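Abhydrolase domain-containing protein (Exiguobacterium antarcticum, PDB 5H3H) hydrolyses esters as an alpha/beta hydrolase-fold esterase and probably also acts as a perhydrolase. Local coordinates at residues Asp9-Tyr14 and Asp55-Gly60. Numbering follows the deposited sequence.
Sequences DGTKIY and DYRGYG
D55 N donates to Y14 O at 3.1 Å, an almost straight bond (168°) between strand 12-18 and the loop after strand 50-54. The D55 side chain runs alongside Y14, pointing the same way. OD2 lies 3.4 Å from Y14 CD2 and also accepts from K61 N, while the Y14 hydroxyl bonds E16. I13 CG2 packs 3.4 Å from D55 O. I13 CD1 reaches R57, at 4.1 Å from its CB. R57 and G58 are the central residues of a type II turn from Y56 to Y59, closed by Y59 N to Y56 O. The R57 chain bends at chi3 (81°), and the guanidinium meets D9 from the opposite direction. NH2 donates in plane to the syn lone pair of D9 OD2 at 2.7 Å, a salt bridge; NH1 adds a weak bond to the same oxygen. T11 OG1 sits over one guanidinium face without bonding it. D9 OD1 accepts from T11 N in an Asx turn and also receives T11 OG1, which would help to hold the carboxylate turned toward R57. R57 NE forms a salt bridge with D77 of helix 71-85. A leucine in place of R57 would probably leave D9 and D77 without their shared cation. The buried guanidinium, paired with two carboxylates and donating to T67 O, probably has its charge well compensated.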
loop_
_atom_site.group_PDB
_atom_site.type_symbol
_atom_site.label_atom_id
_atom_site.label_comp_id
_atom_site.label_asym_id
_atom_site.label_seq_id
_atom_site.Cartn_x
_atom_site.Cartn_y
_atom_site.Cartn_z
ATOM N N ASP B 9 16.413 -5.163 -8.177
ATOM C CA ASP B 9 17.302 -5.575 -9.256
ATOM C C ASP B 9 18.793 -5.705 -8.878
ATOM O O ASP B 9 19.582 -5.921 -9.760
ATOM C CB ASP B 9 17.121 -4.683 -10.473
ATOM C CG ASP B 9 17.620 -3.248 -10.257
ATOM O OD1 ASP B 9 18.352 -2.962 -9.274
ATOM O OD2 ASP B 9 17.242 -2.413 -11.108
ATOM N N GLY B 10 19.183 -5.596 -7.616
ATOM C CA GLY B 10 20.601 -5.738 -7.225
ATOM C C GLY B 10 21.443 -4.468 -7.276
ATOM O O GLY B 10 22.576 -4.457 -6.773
ATOM N N THR B 11 20.929 -3.404 -7.897
ATOM C CA THR B 11 21.641 -2.111 -7.897
ATOM C C THR B 11 22.010 -1.745 -6.443
ATOM O O THR B 11 21.151 -1.890 -5.576
ATOM C CB THR B 11 20.706 -0.998 -8.413
ATOM O OG1 THR B 11 20.167 -1.343 -9.685
ATOM C CG2 THR B 11 21.465 0.327 -8.567
ATOM N N LYS B 12 23.236 -1.309 -6.169
ATOM C CA LYS B 12 23.642 -0.830 -4.818
ATOM C C LYS B 12 23.306 0.667 -4.566
ATOM O O LYS B 12 23.840 1.551 -5.266
ATOM C CB LYS B 12 25.146 -1.002 -4.617
ATOM C CG LYS B 12 25.618 -2.442 -4.641
ATOM C CD LYS B 12 27.047 -2.590 -4.148
ATOM C CE LYS B 12 28.053 -1.910 -5.092
ATOM N NZ LYS B 12 28.926 -0.942 -4.351
ATOM N N ILE B 13 22.507 0.945 -3.521
ATOM C CA ILE B 13 22.017 2.298 -3.195
ATOM C C ILE B 13 22.818 2.823 -2.027
ATOM O O ILE B 13 22.783 2.241 -0.956
ATOM C CB ILE B 13 20.495 2.290 -2.801
ATOM C CG1 ILE B 13 19.632 1.657 -3.879
ATOM C CG2 ILE B 13 19.986 3.699 -2.511
ATOM C CD1 ILE B 13 19.753 2.307 -5.244
ATOM N N TYR B 14 23.503 3.953 -2.196
ATOM C CA TYR B 14 24.249 4.561 -1.107
ATOM C C TYR B 14 23.282 5.272 -0.188
ATOM O O TYR B 14 22.374 5.941 -0.662
ATOM C CB TYR B 14 25.263 5.566 -1.635
ATOM C CG TYR B 14 26.057 6.197 -0.547
ATOM C CD1 TYR B 14 27.031 5.479 0.106
ATOM C CD2 TYR B 14 25.795 7.500 -0.128
ATOM C CE1 TYR B 14 27.754 6.042 1.130
ATOM C CE2 TYR B 14 26.502 8.081 0.900
ATOM C CZ TYR B 14 27.486 7.334 1.539
ATOM O OH TYR B 14 28.250 7.852 2.563
ATOM N N ASP B 55 21.033 8.492 -1.686
ATOM C CA ASP B 55 21.431 8.898 -3.072
ATOM C C ASP B 55 20.705 7.943 -3.943
ATOM O O ASP B 55 20.947 6.740 -3.791
ATOM C CB ASP B 55 22.938 8.748 -3.328
ATOM C CG ASP B 55 23.810 9.779 -2.599
ATOM O OD1 ASP B 55 23.301 10.778 -2.028
ATOM O OD2 ASP B 55 25.040 9.606 -2.629
ATOM N N TYR B 56 19.832 8.394 -4.838
ATOM C CA TYR B 56 19.146 7.470 -5.712
ATOM C C TYR B 56 20.155 6.795 -6.606
ATOM O O TYR B 56 21.280 7.321 -6.845
ATOM C CB TYR B 56 18.090 8.097 -6.627
ATOM C CG TYR B 56 17.170 9.037 -5.984
ATOM C CD1 TYR B 56 16.302 8.640 -4.979
ATOM C CD2 TYR B 56 17.081 10.333 -6.452
ATOM C CE1 TYR B 56 15.431 9.564 -4.377
ATOM C CE2 TYR B 56 16.226 11.236 -5.887
ATOM C CZ TYR B 56 15.415 10.873 -4.837
ATOM O OH TYR B 56 14.619 11.870 -4.339
ATOM N N ARG B 57 19.723 5.674 -7.163
ATOM C CA ARG B 57 20.440 5.121 -8.285
ATOM C C ARG B 57 20.703 6.242 -9.304
ATOM O O ARG B 57 19.837 7.044 -9.591
ATOM C CB ARG B 57 19.731 3.983 -8.984
ATOM C CG ARG B 57 18.355 4.219 -9.499
ATOM C CD ARG B 57 17.898 2.964 -10.239
ATOM N NE ARG B 57 17.403 1.909 -9.362
ATOM C CZ ARG B 57 17.154 0.655 -9.757
ATOM N NH1 ARG B 57 16.660 -0.235 -8.870
ATOM N NH2 ARG B 57 17.407 0.263 -11.007
ATOM N N GLY B 58 21.904 6.232 -9.829
ATOM C CA GLY B 58 22.304 7.214 -10.834
ATOM C C GLY B 58 22.997 8.450 -10.245
ATOM O O GLY B 58 23.501 9.251 -11.025
ATOM N N TYR B 59 22.965 8.646 -8.907
ATOM C CA TYR B 59 23.399 9.908 -8.303
ATOM C C TYR B 59 24.367 9.648 -7.227
ATOM O O TYR B 59 24.410 8.524 -6.704
ATOM C CB TYR B 59 22.223 10.686 -7.742
ATOM C CG TYR B 59 21.252 11.006 -8.848
ATOM C CD1 TYR B 59 20.320 10.070 -9.252
ATOM C CD2 TYR B 59 21.330 12.188 -9.551
ATOM C CE1 TYR B 59 19.470 10.299 -10.313
ATOM C CE2 TYR B 59 20.464 12.443 -10.597
ATOM C CZ TYR B 59 19.553 11.537 -10.982
ATOM O OH TYR B 59 18.710 11.840 -12.008
ATOM N N GLY B 60 25.190 10.674 -6.912
ATOM C CA GLY B 60 25.986 10.624 -5.697
ATOM C C GLY B 60 26.889 9.397 -5.747
ATOM O O GLY B 60 27.505 9.155 -6.749
HETATM O O HOH W 1 14.974 -2.456 -8.540
#